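Side-chain contacts in glutamic acid/alanine-rich protein (Trypanosoma congolense, PDB 2Y44), which probably forms part of the protein coat on the trypanosome cell surface, its ectodomain being an elongated bundle of helices: residues 41-46 against 62-67; 31-36 against 72-77; 136-141 against 150-155; 7-12 against 120-125; 27-32 against 171-176. All blocks are in the same frame, centred on the assembly; numbering follows the deposited sequence.

Contact 1: residues 41-46 against 62-67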
# COMPACT_ATOMS: atom_id res chain seq x y z
N GLU A 41 -19.07 -8.70 17.11
CA GLU A 41 -19.43 -8.76 18.54
C GLU A 41 -20.86 -8.24 18.76
O GLU A 41 -21.59 -8.80 19.58
CB GLU A 41 -18.47 -7.93 19.39
CG GLU A 41 -18.80 -8.00 20.86
CD GLU A 41 -17.65 -7.56 21.76
OE1 GLU A 41 -16.70 -6.92 21.25
OE2 GLU A 41 -17.69 -7.88 22.97
N ARG A 42 -21.25 -7.19 18.05
CA ARG A 42 -22.61 -6.68 18.16
C ARG A 42 -23.63 -7.74 17.73
O ARG A 42 -24.64 -7.94 18.41
CB ARG A 42 -22.81 -5.35 17.42
CG ARG A 42 -22.13 -4.14 18.13
CD ARG A 42 -22.55 -2.79 17.50
NE ARG A 42 -22.16 -2.70 16.09
CZ ARG A 42 -20.95 -2.32 15.67
NH1 ARG A 42 -20.04 -1.90 16.53
NH2 ARG A 42 -20.70 -2.25 14.38
N ALA A 43 -23.34 -8.44 16.64
CA ALA A 43 -24.26 -9.42 16.09
C ALA A 43 -24.33 -10.63 17.04
O ALA A 43 -25.38 -11.23 17.20
CB ALA A 43 -23.79 -9.87 14.63
N GLU A 44 -23.21 -10.99 17.69
CA GLU A 44 -23.19 -12.17 18.58
C GLU A 44 -23.94 -11.88 19.89
O GLU A 44 -24.69 -12.72 20.38
CB GLU A 44 -21.76 -12.66 18.88
CG GLU A 44 -20.92 -13.03 17.61
CD GLU A 44 -21.36 -14.29 16.89
OE1 GLU A 44 -22.20 -15.00 17.43
OE2 GLU A 44 -20.87 -14.56 15.76
N LYS A 45 -23.82 -10.65 20.38
CA LYS A 45 -24.65 -10.18 21.50
C LYS A 45 -26.13 -10.19 21.15
O LYS A 45 -26.97 -10.64 21.96
CB LYS A 45 -24.21 -8.78 21.95
CG LYS A 45 -22.85 -8.83 22.61
CD LYS A 45 -22.41 -7.42 23.05
CE LYS A 45 -23.55 -6.54 23.55
NZ LYS A 45 -22.94 -5.28 24.18
N ALA A 46 -26.44 -9.77 19.93
CA ALA A 46 -27.83 -9.77 19.45
C ALA A 46 -28.42 -11.20 19.46
O ALA A 46 -29.60 -11.38 19.80
CB ALA A 46 -27.93 -9.12 18.07
N GLU A 62 -28.38 -16.13 11.87
CA GLU A 62 -27.95 -16.11 10.47
C GLU A 62 -27.16 -14.84 10.22
O GLU A 62 -26.11 -14.86 9.58
CB GLU A 62 -29.19 -16.19 9.57
CG GLU A 62 -29.87 -17.52 9.76
CD GLU A 62 -31.36 -17.48 9.56
OE1 GLU A 62 -31.87 -16.50 8.97
OE2 GLU A 62 -32.02 -18.45 10.01
N ALA A 63 -27.61 -13.75 10.82
CA ALA A 63 -26.92 -12.49 10.65
C ALA A 63 -25.54 -12.56 11.31
O ALA A 63 -24.57 -12.09 10.73
CB ALA A 63 -27.75 -11.32 11.19
N ALA A 64 -25.46 -13.14 12.51
CA ALA A 64 -24.17 -13.26 13.21
C ALA A 64 -23.16 -14.13 12.47
O ALA A 64 -21.97 -13.82 12.40
CB ALA A 64 -24.36 -13.72 14.66
N ALA A 65 -23.65 -15.20 11.86
CA ALA A 65 -22.79 -16.06 11.06
C ALA A 65 -22.16 -15.25 9.92
O ALA A 65 -20.96 -15.39 9.64
CB ALA A 65 -23.61 -17.24 10.49
N ARG A 66 -22.96 -14.44 9.24
CA ARG A 66 -22.42 -13.57 8.17
C ARG A 66 -21.40 -12.57 8.67
O ARG A 66 -20.35 -12.37 8.05
CB ARG A 66 -23.53 -12.82 7.48
CG ARG A 66 -24.33 -13.70 6.59
CD ARG A 66 -25.10 -12.85 5.61
NE ARG A 66 -25.54 -13.69 4.51
CZ ARG A 66 -24.91 -13.81 3.35
NH1 ARG A 66 -23.83 -13.10 3.07
NH2 ARG A 66 -25.40 -14.63 2.43
N ALA A 67 -21.70 -11.96 9.81
CA ALA A 67 -20.82 -10.93 10.36
C ALA A 67 -19.52 -11.56 10.80
O ALA A 67 -18.47 -10.96 10.62
CB ALA A 67 -21.48 -10.23 11.56
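Ala-43 and Ala-64 face each other across an antiparallel helical hairpin, the arm made by helix 18-53 and helix 57-107, and residues 41-46 fall in a predicted coiled coil. Both methyls are directed into the interface, but they do not meet squarely. Ala-43 CB slips past its partner's methyl to lie 3.7 Å from Ala-64 CA, and it also reaches Ala-67 CB at 3.9 Å, which seats the methyl in the groove formed by two residues one helical turn apart. The offset is returned from the other helix, where Ala-64 CB sits 3.7 Å from the backbone oxygen Ala-43 O. Because only methyls lie on the line between the two backbones at this level, the short segments come within 8.4 Å of each other at an angle of 159°, and the CA atoms of Ala-43 and Ala-64 are only 4.8 Å apart, a tight spacing of the kind known from alanine-based antiparallel coiled coils. Helix 149-183 also reaches this end of the hairpin, with Ala-183 touching Ala-67 and Arg-66. Glu-44 borders the alanines. Its CB heads along the interface, but the chain bends at CG (chi2 -70°) and folds the carboxylate back over Ala-64. No hydrogen bond joins the segments, so the acid contributes van der Waals cover here, with its partly exposed end placed where solvent can probably help to satisfy it. CD, OE1 and OE2 are almost equidistant from the methyl, so the group lies broadside to it, with OE1 3.7 Å from Ala-64 CB.

Contact 2: residues 31-36 against 72-77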
# COMPACT_ATOMS: atom_id res chain seq x y z
N SER A 31 -7.50 -1.21 10.90
CA SER A 31 -8.73 -0.49 11.34
C SER A 31 -9.97 -1.20 10.79
O SER A 31 -10.99 -1.34 11.49
CB SER A 31 -8.71 0.97 10.94
OG SER A 31 -9.91 1.63 11.33
N SER A 32 -9.93 -1.58 9.52
CA SER A 32 -11.05 -2.31 8.94
C SER A 32 -11.36 -3.59 9.70
O SER A 32 -12.54 -3.91 9.93
CB SER A 32 -10.82 -2.66 7.46
OG SER A 32 -10.84 -1.50 6.66
N ALA A 33 -10.33 -4.37 10.03
CA ALA A 33 -10.58 -5.67 10.74
C ALA A 33 -11.11 -5.44 12.16
O ALA A 33 -11.97 -6.18 12.63
CB ALA A 33 -9.31 -6.52 10.80
N ARG A 34 -10.66 -4.34 12.77
CA ARG A 34 -11.16 -3.95 14.09
C ARG A 34 -12.64 -3.63 14.00
O ARG A 34 -13.41 -4.09 14.82
CB ARG A 34 -10.36 -2.77 14.68
CG ARG A 34 -11.02 -2.13 15.91
CD ARG A 34 -10.47 -0.72 16.15
NE ARG A 34 -11.10 0.24 15.22
CZ ARG A 34 -10.49 1.28 14.68
NH1 ARG A 34 -9.23 1.57 14.99
NH2 ARG A 34 -11.16 2.07 13.85
N GLU A 35 -13.02 -2.82 13.02
CA GLU A 35 -14.41 -2.48 12.86
C GLU A 35 -15.24 -3.72 12.53
O GLU A 35 -16.40 -3.85 12.98
CB GLU A 35 -14.59 -1.43 11.79
CG GLU A 35 -13.94 -0.10 12.18
CD GLU A 35 -14.16 0.96 11.13
OE1 GLU A 35 -15.33 1.20 10.79
OE2 GLU A 35 -13.16 1.52 10.61
N ALA A 36 -14.68 -4.60 11.71
CA ALA A 36 -15.44 -5.79 11.35
C ALA A 36 -15.68 -6.67 12.58
O ALA A 36 -16.75 -7.28 12.75
CB ALA A 36 -14.70 -6.58 10.29
N GLN A 72 -13.69 -12.67 9.94
CA GLN A 72 -12.63 -13.64 9.77
C GLN A 72 -11.85 -13.31 8.49
O GLN A 72 -10.62 -13.30 8.48
CB GLN A 72 -13.30 -14.99 9.62
CG GLN A 72 -12.85 -15.97 10.58
CD GLN A 72 -11.72 -16.75 10.01
OE1 GLN A 72 -10.69 -16.18 9.66
NE2 GLN A 72 -11.91 -18.06 9.87
N ARG A 73 -12.57 -12.99 7.45
CA ARG A 73 -11.95 -12.58 6.20
C ARG A 73 -11.07 -11.32 6.40
O ARG A 73 -9.96 -11.22 5.88
CB ARG A 73 -13.00 -12.35 5.11
CG ARG A 73 -13.69 -13.64 4.60
CD ARG A 73 -14.47 -13.37 3.31
NE ARG A 73 -15.59 -12.46 3.54
CZ ARG A 73 -16.79 -12.84 3.99
NH1 ARG A 73 -17.00 -14.12 4.33
NH2 ARG A 73 -17.72 -11.94 4.23
N ALA A 74 -11.59 -10.36 7.14
CA ALA A 74 -10.82 -9.16 7.47
C ALA A 74 -9.55 -9.51 8.20
O ALA A 74 -8.50 -8.96 7.87
CB ALA A 74 -11.68 -8.12 8.29
N GLU A 75 -9.63 -10.44 9.15
CA GLU A 75 -8.45 -10.80 9.96
C GLU A 75 -7.36 -11.48 9.11
O GLU A 75 -6.16 -11.21 9.31
CB GLU A 75 -8.80 -11.67 11.18
CG GLU A 75 -9.61 -10.92 12.25
CD GLU A 75 -8.87 -9.71 12.87
OE1 GLU A 75 -7.63 -9.61 12.75
OE2 GLU A 75 -9.53 -8.88 13.53
N THR A 76 -7.79 -12.21 8.09
CA THR A 76 -6.85 -12.85 7.19
C THR A 76 -6.09 -11.76 6.42
O THR A 76 -4.89 -11.88 6.16
CB THR A 76 -7.60 -13.79 6.24
OG1 THR A 76 -8.18 -14.84 7.03
CG2 THR A 76 -6.64 -14.41 5.20
N VAL A 77 -6.79 -10.71 6.03
CA VAL A 77 -6.15 -9.63 5.30
C VAL A 77 -5.08 -8.93 6.12
O VAL A 77 -4.05 -8.53 5.58
CB VAL A 77 -7.14 -8.59 4.76
CG1 VAL A 77 -6.44 -7.59 3.82
CG2 VAL A 77 -8.32 -9.26 4.03
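Ala-74 enters the antiparallel pair formed by helix 18-53 and helix 57-107 with its methyl pushed against the backbone of Ala-33: Ala-74 CB is 3.6 Å from Ala-33 CA and 3.8 Å from Ala-33 CB. The same methyl also reaches Ala-36 CB, 3.9 Å away, and so occupies the gap between two alanines separated by one turn of the facing helix. Such close alanine packing is consistent with the coiled coil predicted from residue 33 onward. The CA atoms of Ala-33 and Ala-74 stand 4.8 Å apart, and the segment axes approach to 8.5 Å at 159°. Beside Ala-74, helix 149-183 adds Ala-176. One residue on, Glu-75 leaves its helix alongside the groove and turns inward at its second torsion (chi2 -62°), its CG standing beside its own backbone N. That bend carries the carboxylate over the edge of the alanine contact, where OE2 lies 3.6 Å from Ala-33 CB. The hydroxyl of Ser-37 is hydrogen-bonded chiefly to the carbonyl of Ala-33; its bond with Glu-75 OE2 is weak and secondary. Val-77, one turn after Ala-74, does not reach residues 31-36 but packs on Thr-172 and also on Val-29, so both residues sit where three helices meet. With no hydrogen bond between the two segments, close fit rather than polar pairing sets their spacing. The carboxylate of Glu-75 itself lies against the Ala-33 methyl in van der Waals contact, while its charge, at the exposed margin, is held lightly through serine.

Contact 3: residues 136-141 against 150-155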
# COMPACT_ATOMS: atom_id res chain seq x y z
N SER A 136 4.03 5.50 -13.32
CA SER A 136 4.26 6.63 -14.19
C SER A 136 5.69 7.14 -14.07
O SER A 136 6.35 7.42 -15.10
CB SER A 136 3.29 7.74 -13.83
OG SER A 136 1.98 7.32 -14.19
N ALA A 137 6.19 7.20 -12.84
CA ALA A 137 7.54 7.70 -12.58
C ALA A 137 8.58 6.81 -13.28
O ALA A 137 9.52 7.31 -13.89
CB ALA A 137 7.82 7.78 -11.05
N PHE A 138 8.41 5.50 -13.19
CA PHE A 138 9.37 4.61 -13.87
C PHE A 138 9.23 4.70 -15.38
O PHE A 138 10.23 4.64 -16.08
CB PHE A 138 9.20 3.16 -13.39
CG PHE A 138 9.96 2.86 -12.13
CD1 PHE A 138 11.27 2.41 -12.21
CD2 PHE A 138 9.38 3.03 -10.90
CE1 PHE A 138 12.02 2.16 -11.07
CE2 PHE A 138 10.13 2.76 -9.73
CZ PHE A 138 11.43 2.31 -9.83
N ASP A 139 7.98 4.74 -15.89
CA ASP A 139 7.74 4.97 -17.36
C ASP A 139 8.50 6.22 -17.86
O ASP A 139 9.10 6.23 -18.94
CB ASP A 139 6.24 5.17 -17.66
CG ASP A 139 5.45 3.85 -17.74
OD1 ASP A 139 6.07 2.77 -17.70
OD2 ASP A 139 4.21 3.93 -17.84
N ALA A 140 8.44 7.30 -17.08
CA ALA A 140 9.04 8.57 -17.49
C ALA A 140 10.54 8.43 -17.58
O ALA A 140 11.15 8.88 -18.55
CB ALA A 140 8.67 9.69 -16.49
N LEU A 141 11.11 7.76 -16.58
CA LEU A 141 12.55 7.50 -16.60
C LEU A 141 12.96 6.57 -17.77
O LEU A 141 13.90 6.87 -18.50
CB LEU A 141 13.04 6.95 -15.27
CG LEU A 141 14.57 6.76 -15.15
CD1 LEU A 141 15.35 8.11 -15.33
CD2 LEU A 141 14.85 6.16 -13.74
N ASP A 150 13.53 -1.14 -21.15
CA ASP A 150 12.94 -2.43 -20.75
C ASP A 150 13.38 -2.76 -19.33
O ASP A 150 12.56 -3.20 -18.50
CB ASP A 150 13.39 -3.58 -21.68
CG ASP A 150 12.66 -3.60 -23.02
OD1 ASP A 150 11.76 -2.75 -23.27
OD2 ASP A 150 13.00 -4.48 -23.84
N ASP A 151 14.65 -2.50 -19.01
CA ASP A 151 15.17 -2.86 -17.69
C ASP A 151 14.54 -2.00 -16.59
O ASP A 151 14.22 -2.47 -15.49
CB ASP A 151 16.70 -2.74 -17.70
CG ASP A 151 17.33 -3.15 -16.40
OD1 ASP A 151 17.04 -4.26 -15.87
OD2 ASP A 151 18.08 -2.30 -15.89
N ILE A 152 14.52 -0.70 -16.84
CA ILE A 152 13.93 0.27 -15.90
C ILE A 152 12.47 -0.04 -15.61
O ILE A 152 12.03 -0.02 -14.46
CB ILE A 152 14.10 1.69 -16.49
CG1 ILE A 152 15.60 2.07 -16.50
CG2 ILE A 152 13.18 2.69 -15.74
CD1 ILE A 152 15.95 3.28 -17.34
N ARG A 153 11.69 -0.35 -16.65
CA ARG A 153 10.28 -0.69 -16.44
C ARG A 153 10.18 -1.99 -15.61
O ARG A 153 9.29 -2.12 -14.79
CB ARG A 153 9.55 -0.90 -17.76
CG ARG A 153 9.26 0.38 -18.62
CD ARG A 153 8.73 -0.05 -19.99
NE ARG A 153 8.94 0.94 -21.06
CZ ARG A 153 8.15 1.99 -21.24
NH1 ARG A 153 7.18 2.24 -20.36
NH2 ARG A 153 8.42 2.88 -22.18
N GLU A 154 11.07 -2.96 -15.83
CA GLU A 154 10.96 -4.16 -15.02
C GLU A 154 11.38 -3.98 -13.56
O GLU A 154 10.73 -4.55 -12.68
CB GLU A 154 11.65 -5.39 -15.65
CG GLU A 154 11.01 -5.85 -16.97
CD GLU A 154 9.55 -6.26 -16.83
OE1 GLU A 154 9.18 -6.92 -15.83
OE2 GLU A 154 8.74 -5.84 -17.69
N HIS A 155 12.39 -3.15 -13.32
CA HIS A 155 12.77 -2.75 -11.97
C HIS A 155 11.56 -2.17 -11.28
O HIS A 155 11.25 -2.51 -10.12
CB HIS A 155 13.86 -1.67 -12.02
CG HIS A 155 15.22 -2.21 -12.31
ND1 HIS A 155 16.37 -1.50 -12.05
CD2 HIS A 155 15.61 -3.38 -12.86
CE1 HIS A 155 17.42 -2.24 -12.37
NE2 HIS A 155 16.99 -3.38 -12.88
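Asp-139 and Arg-153 meet because each sets its CG beside its own backbone N: in the aspartate (chi1 -80°) this turns the carboxylate across the groove, and in the arginine it starts a chain that stays extended from CG to NE and spans the gap. The two side chains run at about a right angle, their carboxylate and guanidinium planes 57° apart. Asp-139 OD1 comes to the guanidinium edge, near its plane, and forms a salt bridge with Arg-153 NH1 at 2.9 Å. Next to the salt bridge is the apolar part of an antiparallel helical hairpin, in which helix 131-144 turns back onto the start of helix 149-183. Phe-138 lies obliquely to Ile-152, with its CD1 3.4 Å from the backbone Ile-152 O and 4.0 Å from Ile-152 CG2. That methyl in turn sits 3.6 Å from Phe-138 O and 4.3 Å from Leu-141 CB, so the CG2 methyl of Ile-152 is lodged between Phe-138 and Leu-141. Further along, His-155 CB closes on Phe-138 CE1 at 4.4 Å. Val-11 of helix 2-16 packs against the phenylalanine too, bringing a third helix to this site. An ion pair at the surface edge therefore spans a wedge of aliphatic and aromatic groups, and its charges probably add orientation to an interface whose cohesion is mainly apolar.

Contact 4: residues 7-12 against 120-125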
# COMPACT_ATOMS: atom_id res chain seq x y z
N THR A 7 13.96 13.57 -13.57
CA THR A 7 13.09 12.40 -13.73
C THR A 7 13.51 11.25 -12.79
O THR A 7 12.67 10.57 -12.20
CB THR A 7 13.05 12.00 -15.26
OG1 THR A 7 12.54 13.12 -15.99
CG2 THR A 7 12.16 10.84 -15.50
N MET A 8 14.81 11.10 -12.58
CA MET A 8 15.35 10.13 -11.63
C MET A 8 14.94 10.57 -10.22
O MET A 8 14.67 9.72 -9.38
CB MET A 8 16.88 10.08 -11.74
CG MET A 8 17.55 9.20 -10.67
SD MET A 8 19.20 8.61 -11.10
CE MET A 8 19.70 9.87 -12.33
N CYS A 9 14.93 11.88 -9.99
CA CYS A 9 14.48 12.42 -8.71
C CYS A 9 13.03 12.02 -8.41
O CYS A 9 12.73 11.61 -7.30
CB CYS A 9 14.59 13.95 -8.69
SG CYS A 9 13.95 14.56 -7.14
N ASP A 10 12.13 12.13 -9.40
CA ASP A 10 10.77 11.71 -9.22
C ASP A 10 10.69 10.24 -8.85
O ASP A 10 9.91 9.86 -7.96
CB ASP A 10 9.96 12.01 -10.48
CG ASP A 10 9.85 13.51 -10.77
OD1 ASP A 10 10.11 14.35 -9.87
OD2 ASP A 10 9.39 13.86 -11.90
N VAL A 11 11.49 9.40 -9.52
CA VAL A 11 11.51 7.98 -9.14
C VAL A 11 11.99 7.85 -7.68
O VAL A 11 11.38 7.14 -6.90
CB VAL A 11 12.42 7.18 -10.09
CG1 VAL A 11 12.75 5.79 -9.52
CG2 VAL A 11 11.68 7.01 -11.40
N ALA A 12 13.09 8.52 -7.33
CA ALA A 12 13.61 8.40 -5.98
C ALA A 12 12.57 8.81 -4.92
O ALA A 12 12.42 8.13 -3.91
CB ALA A 12 14.88 9.23 -5.82
N LYS A 120 20.89 18.03 -5.78
CA LYS A 120 21.00 18.41 -4.38
C LYS A 120 19.61 18.65 -3.77
O LYS A 120 19.34 18.23 -2.64
CB LYS A 120 21.87 19.65 -4.22
CG LYS A 120 22.03 20.09 -2.78
CD LYS A 120 22.59 21.51 -2.71
CE LYS A 120 22.96 21.82 -1.24
NZ LYS A 120 23.70 23.13 -1.23
N LYS A 121 18.71 19.27 -4.53
CA LYS A 121 17.41 19.60 -3.99
C LYS A 121 16.49 18.37 -3.99
O LYS A 121 15.40 18.41 -3.43
CB LYS A 121 16.79 20.80 -4.71
CG LYS A 121 16.28 20.52 -6.10
CD LYS A 121 14.75 20.54 -6.12
CE LYS A 121 14.18 19.12 -5.95
NZ LYS A 121 12.72 19.07 -6.16
N CYS A 122 17.01 17.23 -4.43
CA CYS A 122 16.19 16.01 -4.41
C CYS A 122 16.13 15.29 -3.06
O CYS A 122 16.54 14.15 -2.93
CB CYS A 122 16.56 15.05 -5.55
SG CYS A 122 15.24 13.79 -5.73
N THR A 123 15.58 15.95 -2.05
CA THR A 123 15.48 15.37 -0.74
C THR A 123 14.01 15.09 -0.47
O THR A 123 13.15 15.64 -1.14
CB THR A 123 16.06 16.32 0.34
OG1 THR A 123 15.49 17.62 0.19
CG2 THR A 123 17.59 16.46 0.17
N GLY A 124 13.73 14.19 0.45
CA GLY A 124 12.34 13.96 0.82
C GLY A 124 11.63 12.95 -0.06
O GLY A 124 12.13 12.53 -1.13
N ALA A 125 10.43 12.59 0.39
CA ALA A 125 9.60 11.56 -0.23
C ALA A 125 8.39 12.20 -0.89
O ALA A 125 7.93 13.29 -0.48
CB ALA A 125 9.15 10.54 0.86
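Cys-9 SG is joined covalently to Cys-122 SG at 2.1 Å, and the sulfurs are the closest atoms of the two segments. Both side chains run outward with SG opposite the backbone N (chi1 177° for Cys-9, -165° for Cys-122), which carries each sulfur out from its backbone toward the other segment. The bridge between them has a chi3 of 90°, the relaxed value for a disulfide and of right-handed sense. Cys-9 CB and Cys-122 CB are consequently 3.9 Å apart, and the two CA atoms 5.9 Å. The bond ties helix 2-16, near the start of the ectodomain, to the loop between helix 113-120 and helix 131-144, and so closes a covalent loop that includes the long hairpin of helices 18-53 and 57-107. Cys-122 is the centre of an inverse gamma turn, whose hydrogen bond runs from Thr-123 N to Lys-121 O at 2.8 Å. The turn swings the chain sharply after helix 113-120 and leaves the cysteine CB directed at the helix. Beyond it Gly-124 has a positive phi, a backbone shape that glycine accommodates readily. The loop carbonyls are held from helix 2-16 as well: Arg-16 NH1 is hydrogen-bonded to both Cys-122 O and Gly-124 O, and Arg-13 NE to Thr-123 O, so two arginines grip the backbone beside the disulfide. On the helix, Met-8 and Ala-12 lean on helix 57-107, through Ser-102 and Leu-106 for the methionine and Thr-99 and Leu-103 for the alanine, while both cysteines are buried.

Contact 5: residues 27-32 against 171-176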
# COMPACT_ATOMS: atom_id res chain seq x y z
N ALA A 27 -2.18 0.00 8.41
CA ALA A 27 -2.99 0.65 9.44
C ALA A 27 -4.45 0.69 8.99
O ALA A 27 -5.36 0.45 9.82
CB ALA A 27 -2.48 2.08 9.71
N ALA A 28 -4.67 0.96 7.70
CA ALA A 28 -6.04 0.92 7.14
C ALA A 28 -6.68 -0.46 7.29
O ALA A 28 -7.87 -0.55 7.60
CB ALA A 28 -6.06 1.34 5.71
N VAL A 29 -5.93 -1.52 6.96
CA VAL A 29 -6.46 -2.89 7.02
C VAL A 29 -6.77 -3.28 8.48
O VAL A 29 -7.79 -3.90 8.80
CB VAL A 29 -5.46 -3.89 6.40
CG1 VAL A 29 -5.81 -5.33 6.77
CG2 VAL A 29 -5.43 -3.71 4.89
N VAL A 30 -5.84 -2.93 9.36
CA VAL A 30 -6.03 -3.17 10.80
C VAL A 30 -7.28 -2.46 11.31
O VAL A 30 -8.04 -3.06 12.09
CB VAL A 30 -4.78 -2.74 11.62
CG1 VAL A 30 -5.11 -2.58 13.13
CG2 VAL A 30 -3.66 -3.73 11.41
N SER A 31 -7.50 -1.21 10.90
CA SER A 31 -8.73 -0.49 11.34
C SER A 31 -9.97 -1.20 10.79
O SER A 31 -10.99 -1.34 11.49
CB SER A 31 -8.71 0.97 10.94
OG SER A 31 -9.91 1.63 11.33
N SER A 32 -9.93 -1.58 9.52
CA SER A 32 -11.05 -2.31 8.94
C SER A 32 -11.36 -3.59 9.70
O SER A 32 -12.54 -3.91 9.93
CB SER A 32 -10.82 -2.66 7.46
OG SER A 32 -10.84 -1.50 6.66
N ARG A 171 -8.63 -2.65 -0.18
CA ARG A 171 -9.97 -2.88 -0.70
C ARG A 171 -10.64 -4.11 -0.07
O ARG A 171 -11.85 -4.07 0.28
CB ARG A 171 -9.94 -3.01 -2.24
CG ARG A 171 -9.64 -1.67 -2.94
CD ARG A 171 -9.84 -1.77 -4.47
NE ARG A 171 -9.14 -2.90 -5.07
CZ ARG A 171 -7.91 -2.86 -5.57
NH1 ARG A 171 -7.20 -1.73 -5.59
NH2 ARG A 171 -7.40 -3.97 -6.10
N THR A 172 -9.92 -5.23 -0.07
CA THR A 172 -10.45 -6.51 0.42
C THR A 172 -10.88 -6.43 1.89
O THR A 172 -11.99 -6.85 2.25
CB THR A 172 -9.40 -7.60 0.22
OG1 THR A 172 -9.15 -7.71 -1.19
CG2 THR A 172 -9.85 -8.94 0.76
N ALA A 173 -10.07 -5.74 2.70
CA ALA A 173 -10.42 -5.58 4.10
C ALA A 173 -11.57 -4.58 4.29
O ALA A 173 -12.40 -4.75 5.21
CB ALA A 173 -9.16 -5.22 4.93
N GLY A 174 -11.66 -3.58 3.40
CA GLY A 174 -12.73 -2.59 3.46
C GLY A 174 -14.04 -3.25 3.09
O GLY A 174 -15.08 -3.00 3.71
N GLU A 175 -13.99 -4.16 2.12
CA GLU A 175 -15.20 -4.92 1.70
C GLU A 175 -15.67 -5.83 2.82
O GLU A 175 -16.87 -5.95 3.08
CB GLU A 175 -14.95 -5.73 0.43
CG GLU A 175 -16.05 -6.80 0.10
CD GLU A 175 -17.40 -6.19 -0.29
OE1 GLU A 175 -17.51 -4.95 -0.50
OE2 GLU A 175 -18.37 -6.98 -0.41
N ALA A 176 -14.71 -6.41 3.54
CA ALA A 176 -15.04 -7.31 4.63
C ALA A 176 -15.71 -6.54 5.77
O ALA A 176 -16.71 -6.99 6.30
CB ALA A 176 -13.78 -8.04 5.12
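Val-29, Ala-173 and the CB of Ser-32 make the close-packed part of this contact between two parallel helices, 18-53 and 149-183. The valine places CG1 opposite its backbone N (chi1 165°), which spreads its two methyls over the alanine: Ala-173 CB is 3.8 Å from Val-29 CG1 and 4.0 Å from Val-29 CG2. The methyl of Ala-173 thus nests in the fork of the valine. Val-77 of helix 57-107 touches both residues, and Val-78 adds to the valine side, so three helices converge on this spot and it belongs to the core of a three-helix bundle. The segments run nearly side by side, 16° apart, with axes 8.7 Å from each other at closest approach. Ser-32 comes equally close with its CB, 3.5 Å from the backbone oxygen Ala-173 O and 4.0 Å from Ala-173 CB. Its hydroxyl belongs to the looser part and lies over the next residue, Ser-32 OG being 3.9 Å from Gly-174 CA, where a bare glycine backbone faces a small polar group. The serine hydroxyl is hydrogen-bonded to Lys-177 NZ, one turn further along helix 149-183, so its polar end is provided for although the residue is buried. Glu-175, in contrast, is directed away from the partner helix and is exposed to solvent. The chemistry therefore grades from a sealed hydrocarbon side to a polar side where a serine and a lysine supply a directional link between the two helices.

Overall arrangement
Contacts 1 and 2 lie on the same pair of helices, 18-53 and 57-107, with centres 15 Å apart, and contact 1 is nested inside the loop closed by contact 2. Contact 5 brings helix 149-183 onto helix 18-53 beside contact 2, their centres 6 Å apart; Val-77 joins them by packing on Val-29 and Ala-173. Contacts 3 and 4, 15 Å apart and touching through Phe-138 and Val-11, form the other end. Along the chain, contacts 1 and 2 lie within the loop closed by contact 4; contact 3 comes after it and is nested within contact 5, while contacts 4 and 5 cross. The protein is thus a long bundle with a disulfide-tied, multi-helix end and, about 50 Å away, an alanine-packed hairpin.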